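Local coordinates for SusD superfamily protein (Bacteroides fragilis, PDB 3L22), which probably binds sugars at the outer membrane of the bacterium, like other SusD-type surface glycan-binding proteins, at residues T199-N204 against T228-P233; I324-E329 against R356-D361; V210-N215 against A335-N340. All blocks are in the same frame, centred on the assembly; numbering follows the deposited sequence. Where two conformers were deposited one is given.

In the fold
Three buried contacts join parts of a chain whose regular structure is mostly helix, and the centres of contacts 1 and 2 are about 13 Å apart, whereas contact 3 is centred about 18 Å from either. Contact 1 closes before contact 2 opens along the chain, but contact 3 interleaves with both, drawing 210-215 and 335-340 together across 119 intervening residues. Helix 200-213 serves contacts 1 and 3, near its start and its end; helix 327-339 serves contacts 2 and 3 in the same way. Contacts 1 and 2 also touch directly, through P233 and R358 among others. Contact 3 alone joins distant parts of the chain in this SusD-like protein; contacts 1 and 2 are more local.

Contact 1. Residues T199-N204 against T228-P233; sequences TQAAAN and TGYSLP
The methyl of A201 and the phenol end of Y230 make most of this small apolar contact. A201 CB lies 3.6 Å from Y230 CE2 and 3.4 Å from Y230 OH, approaching the ring obliquely near its hydroxyl end. Alanine suits the place because its short side chain lets the ring come close to the helix, and the length of tyrosine spans from the loop to it. With CG beside the backbone N of Y230 (chi1 -59°), the ring reaches across to the first turn of helix 200-213. Beyond the segments, Y230 also packs on I250 and Y327.

The polar part belongs to T199. Its OG1 is 3.9 Å from Y230 OH, too far for a bond; instead A202 N donates to T199 OG1 at 3.1 Å, with an N-H...O angle of 158°. Threonine fits here because its hydroxyl can satisfy an amide of the first turn. The T199 side chain also lies about 4 Å, between nearest side-chain atoms, from that of D186, which with E188 binds a zinc ion. What results is a classic N-cap at the start of a helix beside a zinc site, with a loop tyrosine packed against its first turn.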
ATOM      1  N   THR A 199      -2.750  -6.344  13.465  1.00 12.98           N
ATOM      2  CA  THR A 199      -3.133  -5.831  14.765  1.00 11.69           C
ATOM      3  C   THR A 199      -4.327  -4.893  14.623  1.00 11.97           C
ATOM      4  O   THR A 199      -4.716  -4.532  13.507  1.00 12.00           O
ATOM      5  CB  THR A 199      -1.980  -5.041  15.375  1.00 11.05           C
ATOM      6  OG1 THR A 199      -1.526  -4.040  14.433  1.00  9.93           O
ATOM      7  CG2 THR A 199      -0.834  -5.991  15.799  1.00  7.59           C
ATOM      8  N   GLN A 200      -4.887  -4.475  15.753  1.00 11.52           N
ATOM      9  CA  GLN A 200      -5.883  -3.431  15.747  1.00 11.45           C
ATOM     10  C   GLN A 200      -5.336  -2.186  15.062  1.00 12.16           C
ATOM     11  O   GLN A 200      -6.031  -1.579  14.229  1.00 12.36           O
ATOM     12  CB  GLN A 200      -6.351  -3.117  17.172  1.00 11.77           C
ATOM     13  CG  GLN A 200      -7.085  -4.314  17.782  1.00 12.95           C
ATOM     14  CD  GLN A 200      -7.733  -4.006  19.102  1.00 13.58           C
ATOM     15  OE1 GLN A 200      -8.154  -2.860  19.333  1.00 16.32           O
ATOM     16  NE2 GLN A 200      -7.789  -5.009  19.998  1.00 12.15           N
ATOM     17  N   ALA A 201      -4.083  -1.820  15.353  1.00 12.46           N
ATOM     18  CA  ALA A 201      -3.426  -0.679  14.653  1.00 11.73           C
ATOM     19  C   ALA A 201      -3.389  -0.828  13.137  1.00 12.39           C
ATOM     20  O   ALA A 201      -3.645   0.134  12.419  1.00 11.74           O
ATOM     21  CB  ALA A 201      -2.000  -0.469  15.186  1.00 11.70           C
ATOM     22  N   ALA A 202      -3.066  -2.015  12.640  1.00 11.69           N
ATOM     23  CA  ALA A 202      -3.069  -2.253  11.199  1.00 11.80           C
ATOM     24  C   ALA A 202      -4.473  -2.076  10.564  1.00 11.75           C
ATOM     25  O   ALA A 202      -4.626  -1.471   9.499  1.00 13.18           O
ATOM     26  CB  ALA A 202      -2.537  -3.664  10.906  1.00 10.62           C
ATOM     27  N   ALA A 203      -5.476  -2.651  11.213  1.00 10.83           N
ATOM     28  CA  ALA A 203      -6.843  -2.552  10.762  1.00 11.45           C
ATOM     29  C   ALA A 203      -7.289  -1.073  10.727  1.00 10.92           C
ATOM     30  O   ALA A 203      -7.949  -0.633   9.789  1.00 10.69           O
ATOM     31  CB  ALA A 203      -7.751  -3.378  11.666  1.00  8.83           C
ATOM     32  N   ASN A 204      -6.929  -0.331  11.767  1.00 11.27           N
ATOM     33  CA  ASN A 204      -7.262   1.086  11.852  1.00 11.64           C
ATOM     34  C   ASN A 204      -6.530   1.944  10.831  1.00 11.78           C
ATOM     35  O   ASN A 204      -7.091   2.919  10.316  1.00 11.53           O
ATOM     36  CB  ASN A 204      -7.021   1.597  13.279  1.00 12.13           C
ATOM     37  CG  ASN A 204      -8.139   1.191  14.245  1.00 12.25           C
ATOM     38  OD1 ASN A 204      -9.302   1.297  13.895  1.00 14.93           O
ATOM     39  ND2 ASN A 204      -7.785   0.767  15.476  1.00  9.19           N
ATOM     40  N   THR A 228      -1.880   3.551  18.769  1.00 16.78           N
ATOM     41  CA  THR A 228      -1.098   4.019  19.910  1.00 16.97           C
ATOM     42  C   THR A 228       0.058   3.051  20.164  1.00 16.44           C
ATOM     43  O   THR A 228       0.051   1.906  19.705  1.00 16.46           O
ATOM     44  CB  THR A 228      -1.964   4.081  21.189  1.00 17.72           C
ATOM     45  OG1 THR A 228      -2.468   2.772  21.433  1.00 19.28           O
ATOM     46  CG2 THR A 228      -3.167   5.090  21.041  1.00 18.22           C
ATOM     47  N   GLY A 229       1.063   3.549  20.879  1.00 16.62           N
ATOM     48  CA  GLY A 229       2.179   2.741  21.357  1.00 16.54           C
ATOM     49  C   GLY A 229       3.410   2.729  20.440  1.00 15.93           C
ATOM     50  O   GLY A 229       4.423   2.115  20.803  1.00 15.50           O
ATOM     51  N   TYR A 230       3.310   3.341  19.259  1.00 14.75           N
ATOM     52  CA  TYR A 230       4.431   3.387  18.310  1.00 15.25           C
ATOM     53  C   TYR A 230       5.217   4.684  18.476  1.00 16.30           C
ATOM     54  O   TYR A 230       4.779   5.604  19.170  1.00 16.43           O
ATOM     55  CB  TYR A 230       3.957   3.235  16.861  1.00 14.49           C
ATOM     56  CG  TYR A 230       3.211   1.953  16.621  1.00 13.31           C
ATOM     57  CD1 TYR A 230       3.876   0.780  16.251  1.00 12.39           C
ATOM     58  CD2 TYR A 230       1.831   1.884  16.816  1.00 12.77           C
ATOM     59  CE1 TYR A 230       3.181  -0.399  16.030  1.00 10.68           C
ATOM     60  CE2 TYR A 230       1.125   0.685  16.588  1.00 10.99           C
ATOM     61  CZ  TYR A 230       1.797  -0.431  16.201  1.00 11.96           C
ATOM     62  OH  TYR A 230       1.110  -1.602  16.016  1.00 14.54           O
ATOM     63  N   SER A 231       6.388   4.762  17.857  1.00 16.74           N
ATOM     64  CA  SER A 231       7.164   5.988  17.892  1.00 17.36           C
ATOM     65  C   SER A 231       7.989   6.122  16.626  1.00 16.80           C
ATOM     66  O   SER A 231       7.927   5.252  15.761  1.00 16.75           O
ATOM     67  CB  SER A 231       8.034   5.981  19.154  1.00 19.13           C
ATOM     68  OG  SER A 231       8.861   4.842  19.153  1.00 19.66           O
ATOM     69  N   LEU A 232       8.662   7.266  16.490  1.00 15.89           N
ATOM     70  CA  LEU A 232       9.520   7.558  15.385  1.00 15.75           C
ATOM     71  C   LEU A 232      10.934   7.485  15.900  1.00 15.37           C
ATOM     72  O   LEU A 232      11.403   8.420  16.546  1.00 15.16           O
ATOM     73  CB  LEU A 232       9.272   8.973  14.840  1.00 16.19           C
ATOM     74  CG  LEU A 232       7.891   9.327  14.280  1.00 18.50           C
ATOM     75  CD1 LEU A 232       7.877  10.788  13.810  1.00 15.99           C
ATOM     76  CD2 LEU A 232       7.500   8.350  13.160  1.00 13.45           C
ATOM     77  N   PRO A 233      11.632   6.370  15.639  1.00 15.25           N
ATOM     78  CA  PRO A 233      13.061   6.339  15.998  1.00 15.27           C
ATOM     79  C   PRO A 233      13.863   7.428  15.254  1.00 15.46           C
ATOM     80  O   PRO A 233      13.501   7.824  14.153  1.00 15.16           O
ATOM     81  CB  PRO A 233      13.494   4.952  15.537  1.00 15.71           C
ATOM     82  CG  PRO A 233      12.209   4.141  15.483  1.00 15.03           C
ATOM     83  CD  PRO A 233      11.170   5.093  15.080  1.00 14.10           C
TER

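Contact 2. Residues I324-E329 against R356-D361; sequences IFRYAE and RGRSVD. With EDO (1,2-ethanediol), chain B; EDO (1,2-ethanediol), chain C.
R326 and R358 meet because one side chain is stretched and the other folded. CG of R326 sits between its backbone N and carbonyl carbon (chi1 62°), and from there the chain runs straight out to NE; R358 instead bends at its second torsion (chi2 -97°, well off a staggered value) and again at the third, turning its guanidinium toward R326. The setting is a strand-to-helix junction: R326 ends strand 322-326 and is the N-cap of helix 327-339, whose beginning lies beside the last part of the next helix, 345-359, in the helical body of this SusD-family protein.

The guanidinium groups approach edge to edge, R326 NH1 3.6 Å from R358 NH2, with their planes turned 51° from each other. Two shared carboxylates probably account for the pairing: E388 OE2 takes salt bridges from both R326 NH1 and R358 NH2, and E248 also pairs with each arginine. Arginine suits both places, since its several N-H groups can serve more than one acid at once; the glutamates probably offset the like charges. R358 NH1 adds a hydrogen bond to P233 O of contact 1.

A328 CB is 3.9 Å from R358 NH2, and so small a side chain leaves the arginine room to pass. On the preceding strand, I324 and F325 form a classic beta bulge facing F251, and I324 CG2 stands 3.8 Å above the centre of the F325 ring, whose edge meets E329 OE1 in plane. On the first residue of the helix, Y327 OH hydrogen-bonds to O2 of the 1,2-ethanediol of chain C at 3.2 Å; either could be the donor.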
ATOM      1  N   ILE A 324       4.178  -2.038   4.916  1.00 13.93           N
ATOM      2  CA  ILE A 324       2.844  -1.606   4.462  1.00 12.50           C
ATOM      3  C   ILE A 324       2.415  -0.355   5.237  1.00 12.32           C
ATOM      4  O   ILE A 324       2.103   0.651   4.636  1.00 11.64           O
ATOM      5  CB  ILE A 324       1.814  -2.750   4.610  1.00 12.68           C
ATOM      6  CG1 ILE A 324       2.260  -3.986   3.782  1.00 13.21           C
ATOM      7  CG2 ILE A 324       0.402  -2.314   4.234  1.00 11.44           C
ATOM      8  CD1 ILE A 324       2.433  -3.770   2.283  1.00 11.24           C
ATOM      9  N   PHE A 325       2.390  -0.439   6.562  1.00 11.88           N
ATOM     10  CA  PHE A 325       2.050   0.672   7.434  1.00 11.77           C
ATOM     11  C   PHE A 325       3.149   0.886   8.463  1.00 11.27           C
ATOM     12  O   PHE A 325       3.553  -0.066   9.171  1.00 10.46           O
ATOM     13  CB  PHE A 325       0.762   0.385   8.229  1.00 11.02           C
ATOM     14  CG  PHE A 325      -0.441   0.060   7.390  1.00 12.77           C
ATOM     15  CD1 PHE A 325      -0.801   0.851   6.305  1.00 15.05           C
ATOM     16  CD2 PHE A 325      -1.257  -1.020   7.734  1.00 12.18           C
ATOM     17  CE1 PHE A 325      -1.919   0.563   5.573  1.00 14.82           C
ATOM     18  CE2 PHE A 325      -2.363  -1.320   7.005  1.00 13.33           C
ATOM     19  CZ  PHE A 325      -2.706  -0.531   5.915  1.00 13.75           C
ATOM     20  N   ARG A 326       3.606   2.126   8.586  1.00 11.13           N
ATOM     21  CA  ARG A 326       4.447   2.527   9.707  1.00 10.71           C
ATOM     22  C   ARG A 326       3.989   3.858  10.268  1.00 11.24           C
ATOM     23  O   ARG A 326       3.215   4.604   9.620  1.00 10.80           O
ATOM     24  CB  ARG A 326       5.938   2.516   9.313  1.00 10.38           C
ATOM     25  CG  ARG A 326       6.373   3.427   8.256  1.00 11.93           C
ATOM     26  CD  ARG A 326       7.847   3.189   7.947  1.00 14.25           C
ATOM     27  NE  ARG A 326       8.332   3.886   6.775  1.00 12.64           N
ATOM     28  CZ  ARG A 326       8.772   5.158   6.730  1.00 14.93           C
ATOM     29  NH1 ARG A 326       8.791   5.951   7.799  1.00 11.78           N
ATOM     30  NH2 ARG A 326       9.213   5.663   5.579  1.00 13.86           N
ATOM     31  N   TYR A 327       4.450   4.162  11.479  1.00 10.94           N
ATOM     32  CA  TYR A 327       3.886   5.270  12.233  1.00 11.56           C
ATOM     33  C   TYR A 327       4.078   6.666  11.624  1.00 12.40           C
ATOM     34  O   TYR A 327       3.250   7.538  11.866  1.00 12.53           O
ATOM     35  CB  TYR A 327       4.392   5.219  13.678  1.00 12.17           C
ATOM     36  CG  TYR A 327       3.710   6.171  14.631  1.00 12.53           C
ATOM     37  CD1 TYR A 327       2.326   6.186  14.788  1.00 13.27           C
ATOM     38  CD2 TYR A 327       4.464   7.031  15.424  1.00 13.36           C
ATOM     39  CE1 TYR A 327       1.716   7.096  15.636  1.00 12.39           C
ATOM     40  CE2 TYR A 327       3.866   7.915  16.316  1.00 11.99           C
ATOM     41  CZ  TYR A 327       2.504   7.935  16.419  1.00 13.62           C
ATOM     42  OH  TYR A 327       1.953   8.798  17.310  1.00 14.05           O
ATOM     43  N   ALA A 328       5.146   6.920  10.868  1.00 12.52           N
ATOM     44  CA  ALA A 328       5.236   8.199  10.173  1.00 12.24           C
ATOM     45  C   ALA A 328       4.032   8.382   9.253  1.00 12.90           C
ATOM     46  O   ALA A 328       3.580   9.517   9.062  1.00 13.69           O
ATOM     47  CB  ALA A 328       6.544   8.351   9.385  1.00 12.04           C
ATOM     48  N   GLU A 329       3.509   7.299   8.674  1.00 12.80           N
ATOM     49  CA  GLU A 329       2.315   7.395   7.853  1.00 14.28           C
ATOM     50  C   GLU A 329       1.078   7.801   8.686  1.00 13.47           C
ATOM     51  O   GLU A 329       0.258   8.645   8.250  1.00 13.26           O
ATOM     52  CB  GLU A 329       1.996   6.102   7.090  1.00 14.27           C
ATOM     53  CG  GLU A 329       1.007   6.364   5.942  1.00 16.46           C
ATOM     54  CD  GLU A 329       0.289   5.118   5.474  1.00 20.19           C
ATOM     55  OE1 GLU A 329       0.916   4.006   5.495  1.00 17.11           O
ATOM     56  OE2 GLU A 329      -0.908   5.247   5.096  1.00 19.75           O
ATOM     57  N   ARG A 356       8.624  15.632  10.035  1.00 12.92           N
ATOM     58  CA  ARG A 356       9.726  16.329   9.371  1.00 13.12           C
ATOM     59  C   ARG A 356      10.902  16.522  10.326  1.00 12.63           C
ATOM     60  O   ARG A 356      12.053  16.352   9.935  1.00 13.12           O
ATOM     61  CB  ARG A 356       9.267  17.677   8.804  1.00 13.48           C
ATOM     62  CG  ARG A 356      10.345  18.460   8.032  1.00 12.53           C
ATOM     63  CD  ARG A 356       9.789  19.700   7.331  1.00 13.58           C
ATOM     64  NE  ARG A 356      10.835  20.430   6.608  1.00 13.85           N
ATOM     65  CZ  ARG A 356      11.275  20.134   5.383  1.00 13.61           C
ATOM     66  NH1 ARG A 356      10.754  19.151   4.672  1.00 15.61           N
ATOM     67  NH2 ARG A 356      12.246  20.853   4.840  1.00 12.26           N
ATOM     68  N   GLY A 357      10.611  16.903  11.566  1.00 12.29           N
ATOM     69  CA  GLY A 357      11.639  17.082  12.601  1.00 12.31           C
ATOM     70  C   GLY A 357      12.452  15.849  12.934  1.00 12.27           C
ATOM     71  O   GLY A 357      13.576  15.956  13.411  1.00 12.58           O
ATOM     72  N   ARG A 358      11.893  14.667  12.700  1.00 12.79           N
ATOM     73  CA  ARG A 358      12.672  13.447  12.854  1.00 13.62           C
ATOM     74  C   ARG A 358      13.874  13.409  11.892  1.00 14.18           C
ATOM     75  O   ARG A 358      14.957  12.917  12.275  1.00 14.59           O
ATOM     76  CB  ARG A 358      11.790  12.213  12.801  1.00 12.82           C
ATOM     77  CG  ARG A 358      12.523  10.887  13.102  1.00 15.07           C
ATOM     78  CD  ARG A 358      12.955  10.144  11.875  1.00 13.11           C
ATOM     79  NE  ARG A 358      11.869   9.683  11.017  1.00 14.52           N
ATOM     80  CZ  ARG A 358      11.264   8.495  11.083  1.00 13.96           C
ATOM     81  NH1 ARG A 358      11.581   7.606  12.024  1.00 13.43           N
ATOM     82  NH2 ARG A 358      10.314   8.185  10.198  1.00 13.71           N
ATOM     83  N   SER A 359      13.700  13.964  10.682  1.00 14.53           N
ATOM     84  CA  SER A 359      14.727  13.904   9.649  1.00 14.51           C
ATOM     85  C   SER A 359      15.463  15.225   9.342  1.00 14.89           C
ATOM     86  O   SER A 359      16.568  15.193   8.794  1.00 13.49           O
ATOM     87  CB  SER A 359      14.101  13.355   8.364  1.00 14.24           C
ATOM     88  OG  SER A 359      13.687  12.003   8.530  1.00 14.30           O
ATOM     89  N   VAL A 360      14.823  16.361   9.642  1.00 14.70           N
ATOM     90  CA  VAL A 360      15.309  17.702   9.247  1.00 15.64           C
ATOM     91  C   VAL A 360      15.399  18.560  10.494  1.00 16.59           C
ATOM     92  O   VAL A 360      14.417  18.750  11.154  1.00 17.24           O
ATOM     93  CB  VAL A 360      14.339  18.405   8.232  1.00 15.67           C
ATOM     94  CG1 VAL A 360      14.788  19.851   7.900  1.00 12.48           C
ATOM     95  CG2 VAL A 360      14.216  17.575   6.899  1.00 13.12           C
ATOM     96  N   ASP A 361      16.564  19.082  10.817  1.00 18.72           N
ATOM     97  CA  ASP A 361      16.716  20.004  11.963  1.00 20.55           C
ATOM     98  C   ASP A 361      15.929  21.316  11.804  1.00 20.99           C
ATOM     99  O   ASP A 361      16.148  22.075  10.853  1.00 19.91           O
ATOM    100  CB  ASP A 361      18.189  20.348  12.112  1.00 22.06           C
ATOM    101  CG  ASP A 361      18.466  21.309  13.267  1.00 26.12           C
ATOM    102  OD1 ASP A 361      17.861  21.186  14.356  1.00 32.14           O
ATOM    103  OD2 ASP A 361      19.315  22.196  13.071  1.00 35.95           O
TER
HETATM  104  C1  EDO B  22      -2.362   6.886   2.425  1.00 47.55           C
HETATM  105  O1  EDO B  22      -1.079   6.859   3.014  1.00 41.30           O
HETATM  106  C2  EDO B  22      -2.431   6.119   1.095  1.00 48.39           C
HETATM  107  O2  EDO B  22      -3.773   6.416   0.592  1.00 48.88           O
HETATM  108  C1  EDO C 467      -2.057  11.401  18.356  1.00 53.60           C
HETATM  109  O1  EDO C 467      -3.428  11.196  18.732  1.00 52.69           O
HETATM  110  C2  EDO C 467      -1.822  11.114  16.871  1.00 53.35           C
HETATM  111  O2  EDO C 467      -0.894  10.030  16.551  1.00 53.16           O

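Contact 3. Residues V210-N215 against A335-N340; sequences VYMAMN and AECYAN
M212, a selenomethionine, lies across E336 and beside C337, its side chain crossing that of the glutamate obliquely. This is helix-to-helix packing in the helical SusD fold: the last turns of helices 200-213 and 327-339 run in the same general direction, and M212 and C337 have the closest CA atoms of the two segments, 7.3 Å apart.

A bend at the last torsion of M212 (chi3 77°) turns its methyl toward the glutamate. E336 extends fully as far as CD, but its carboxylate is rotated to bring OE1 round to the same side as CB (chi3 2°). The M212 methyl sits over the flat face of that turn, nearly above OE1. CE is a normal 3.7 Å from E336 CB but 3.0 Å from E336 OE1, shorter than usual van der Waals packing and of doubtful exact value. The carboxylate is buried, with OE1 paired to R401 and OE2 to R402, which probably fix its rotation and offset its charge.

Nearer its backbone, M212 meets sulfur, with CG 3.6 Å from C337 SG. A flexible, unbranched chain suits this position, since it can touch a thiol with its middle and an acid with its end. C337 is small enough for the helices to close in, and packs also against A220 and I221 of helix 217-225.

Both helices end here. N215, at positive phi, is the C-prime residue of a Schellman motif: its N bonds to M212 O at 3.0 Å, and the next amide to Y211 O. On the other helix N340 ND2 reaches back to E336 O, 3.0 Å away, approaching from above the carbonyl plane.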
ATOM      1  N   VAL A 210      -9.061   4.149   3.868  1.00 12.80           N
ATOM      2  CA  VAL A 210     -10.314   4.046   3.179  1.00 11.63           C
ATOM      3  C   VAL A 210     -11.133   5.316   3.396  1.00 12.52           C
ATOM      4  O   VAL A 210     -11.646   5.891   2.453  1.00 11.68           O
ATOM      5  CB  VAL A 210     -11.097   2.788   3.613  1.00 11.62           C
ATOM      6  CG1 VAL A 210     -12.555   2.837   3.146  1.00 10.82           C
ATOM      7  CG2 VAL A 210     -10.390   1.536   3.072  1.00 11.95           C
ATOM      8  N   TYR A 211     -11.280   5.746   4.645  1.00 12.78           N
ATOM      9  CA  TYR A 211     -12.058   6.942   4.900  1.00 11.42           C
ATOM     10  C   TYR A 211     -11.455   8.179   4.244  1.00 11.33           C
ATOM     11  O   TYR A 211     -12.193   9.015   3.731  1.00 10.83           O
ATOM     12  CB  TYR A 211     -12.301   7.151   6.392  1.00 11.22           C
ATOM     13  CG  TYR A 211     -13.412   6.302   7.008  1.00 12.03           C
ATOM     14  CD1 TYR A 211     -14.683   6.236   6.432  1.00 12.50           C
ATOM     15  CD2 TYR A 211     -13.205   5.600   8.201  1.00 14.02           C
ATOM     16  CE1 TYR A 211     -15.716   5.508   7.028  1.00 12.99           C
ATOM     17  CE2 TYR A 211     -14.240   4.877   8.797  1.00 12.83           C
ATOM     18  CZ  TYR A 211     -15.473   4.815   8.199  1.00 14.27           C
ATOM     19  OH  TYR A 211     -16.514   4.127   8.782  1.00 17.99           O
HETATM   20  N   MSE A 212     -10.135   8.291   4.183  1.00 11.79           N
HETATM   21  CA  MSE A 212      -9.534   9.422   3.443  1.00 12.36           C
HETATM   22  C   MSE A 212      -9.898   9.413   1.966  1.00 12.75           C
HETATM   23  O   MSE A 212     -10.174  10.476   1.384  1.00 13.09           O
HETATM   24  CB  MSE A 212      -8.018   9.451   3.605  1.00 11.60           C
HETATM   25  CG  MSE A 212      -7.621   9.809   4.995  1.00 16.03           C
HETATM   26 SE   MSE A 212      -5.684   9.668   5.229  0.75 22.47          SE
HETATM   27  CE  MSE A 212      -5.118  11.188   4.400  1.00 12.66           C
ATOM     28  N   ALA A 213      -9.934   8.223   1.365  1.00 12.88           N
ATOM     29  CA  ALA A 213     -10.283   8.091  -0.061  1.00 13.01           C
ATOM     30  C   ALA A 213     -11.736   8.561  -0.308  1.00 13.48           C
ATOM     31  O   ALA A 213     -12.116   8.875  -1.448  1.00 12.73           O
ATOM     32  CB  ALA A 213     -10.070   6.602  -0.540  1.00 11.21           C
HETATM   33  N   MSE A 214     -12.549   8.574   0.766  1.00 13.31           N
HETATM   34  CA  MSE A 214     -13.953   8.966   0.689  0.65 13.67           C
HETATM   35  C   MSE A 214     -14.197  10.392   1.219  1.00 13.46           C
HETATM   36  O   MSE A 214     -15.335  10.816   1.355  1.00 13.84           O
HETATM   37  CB  MSE A 214     -14.804   7.939   1.449  0.65 13.42           C
HETATM   38  CG  MSE A 214     -14.594   6.484   0.981  0.65 14.16           C
HETATM   39 SE   MSE A 214     -15.498   5.196   2.125  0.49 15.41          SE
HETATM   40  CE  MSE A 214     -17.203   5.165   1.204  0.65 18.28           C
ATOM     41  N   ASN A 215     -13.123  11.124   1.485  1.00 13.81           N
ATOM     42  CA  ASN A 215     -13.175  12.450   2.074  1.00 14.65           C
ATOM     43  C   ASN A 215     -13.870  12.483   3.423  1.00 13.92           C
ATOM     44  O   ASN A 215     -14.395  13.480   3.789  1.00 12.83           O
ATOM     45  CB  ASN A 215     -13.805  13.478   1.098  1.00 15.16           C
ATOM     46  CG  ASN A 215     -12.847  13.898  -0.010  1.00 15.46           C
ATOM     47  OD1 ASN A 215     -11.917  13.186  -0.369  1.00 15.03           O
ATOM     48  ND2 ASN A 215     -13.076  15.089  -0.544  1.00 17.71           N
ATOM     49  N   ALA A 335      -2.233  14.369   9.686  1.00 12.89           N
ATOM     50  CA  ALA A 335      -1.980  15.773   9.308  1.00 11.81           C
ATOM     51  C   ALA A 335      -2.888  16.150   8.139  1.00 12.26           C
ATOM     52  O   ALA A 335      -3.506  17.206   8.179  1.00 10.92           O
ATOM     53  CB  ALA A 335      -0.520  15.968   8.914  1.00 11.88           C
ATOM     54  N   GLU A 336      -2.978  15.278   7.104  1.00 11.62           N
ATOM     55  CA  GLU A 336      -3.812  15.586   5.941  1.00 12.27           C
ATOM     56  C   GLU A 336      -5.271  15.706   6.368  1.00 11.68           C
ATOM     57  O   GLU A 336      -5.965  16.625   5.944  1.00 12.89           O
ATOM     58  CB  GLU A 336      -3.623  14.565   4.804  1.00 12.31           C
ATOM     59  CG  GLU A 336      -4.582  14.761   3.625  1.00 12.77           C
ATOM     60  CD  GLU A 336      -4.313  13.802   2.482  1.00 15.69           C
ATOM     61  OE1 GLU A 336      -3.394  12.950   2.628  1.00 12.98           O
ATOM     62  OE2 GLU A 336      -5.040  13.878   1.447  1.00 13.38           O
ATOM     63  N   CYS A 337      -5.754  14.780   7.196  1.00 12.16           N
ATOM     64  CA  CYS A 337      -7.140  14.838   7.666  1.00 11.09           C
ATOM     65  C   CYS A 337      -7.445  16.143   8.394  1.00 11.60           C
ATOM     66  O   CYS A 337      -8.444  16.813   8.110  1.00 10.85           O
ATOM     67  CB  CYS A 337      -7.449  13.686   8.597  1.00 11.34           C
ATOM     68  SG  CYS A 337      -7.341  12.100   7.770  1.00 13.96           S
ATOM     69  N   TYR A 338      -6.571  16.525   9.311  1.00 12.00           N
ATOM     70  CA  TYR A 338      -6.796  17.747  10.093  1.00 12.33           C
ATOM     71  C   TYR A 338      -6.690  19.013   9.229  1.00 12.75           C
ATOM     72  O   TYR A 338      -7.431  19.957   9.467  1.00 12.35           O
ATOM     73  CB  TYR A 338      -5.845  17.828  11.318  1.00 12.64           C
ATOM     74  CG  TYR A 338      -6.303  17.080  12.551  1.00 11.33           C
ATOM     75  CD1 TYR A 338      -7.269  17.623  13.399  1.00 12.17           C
ATOM     76  CD2 TYR A 338      -5.774  15.838  12.872  1.00 11.28           C
ATOM     77  CE1 TYR A 338      -7.698  16.936  14.560  1.00 12.21           C
ATOM     78  CE2 TYR A 338      -6.186  15.152  14.006  1.00 13.13           C
ATOM     79  CZ  TYR A 338      -7.162  15.702  14.839  1.00 13.22           C
ATOM     80  OH  TYR A 338      -7.578  15.019  15.952  1.00 14.55           O
ATOM     81  N   ALA A 339      -5.819  19.009   8.212  1.00 13.36           N
ATOM     82  CA  ALA A 339      -5.730  20.145   7.285  1.00 14.09           C
ATOM     83  C   ALA A 339      -7.027  20.324   6.470  1.00 14.82           C
ATOM     84  O   ALA A 339      -7.268  21.411   5.950  1.00 15.70           O
ATOM     85  CB  ALA A 339      -4.539  20.008   6.354  1.00 12.84           C
ATOM     86  N   ASN A 340      -7.816  19.252   6.326  1.00 14.94           N
ATOM     87  CA  ASN A 340      -9.105  19.300   5.623  1.00 15.66           C
ATOM     88  C   ASN A 340     -10.277  19.601   6.552  1.00 17.37           C
ATOM     89  O   ASN A 340     -11.398  19.558   6.113  1.00 17.88           O
ATOM     90  CB  ASN A 340      -9.362  17.991   4.887  1.00 15.02           C
ATOM     91  CG  ASN A 340      -8.645  17.915   3.585  1.00 15.69           C
ATOM     92  OD1 ASN A 340      -9.041  18.566   2.640  1.00 16.28           O
ATOM     93  ND2 ASN A 340      -7.603  17.119   3.515  1.00 11.91           N
TER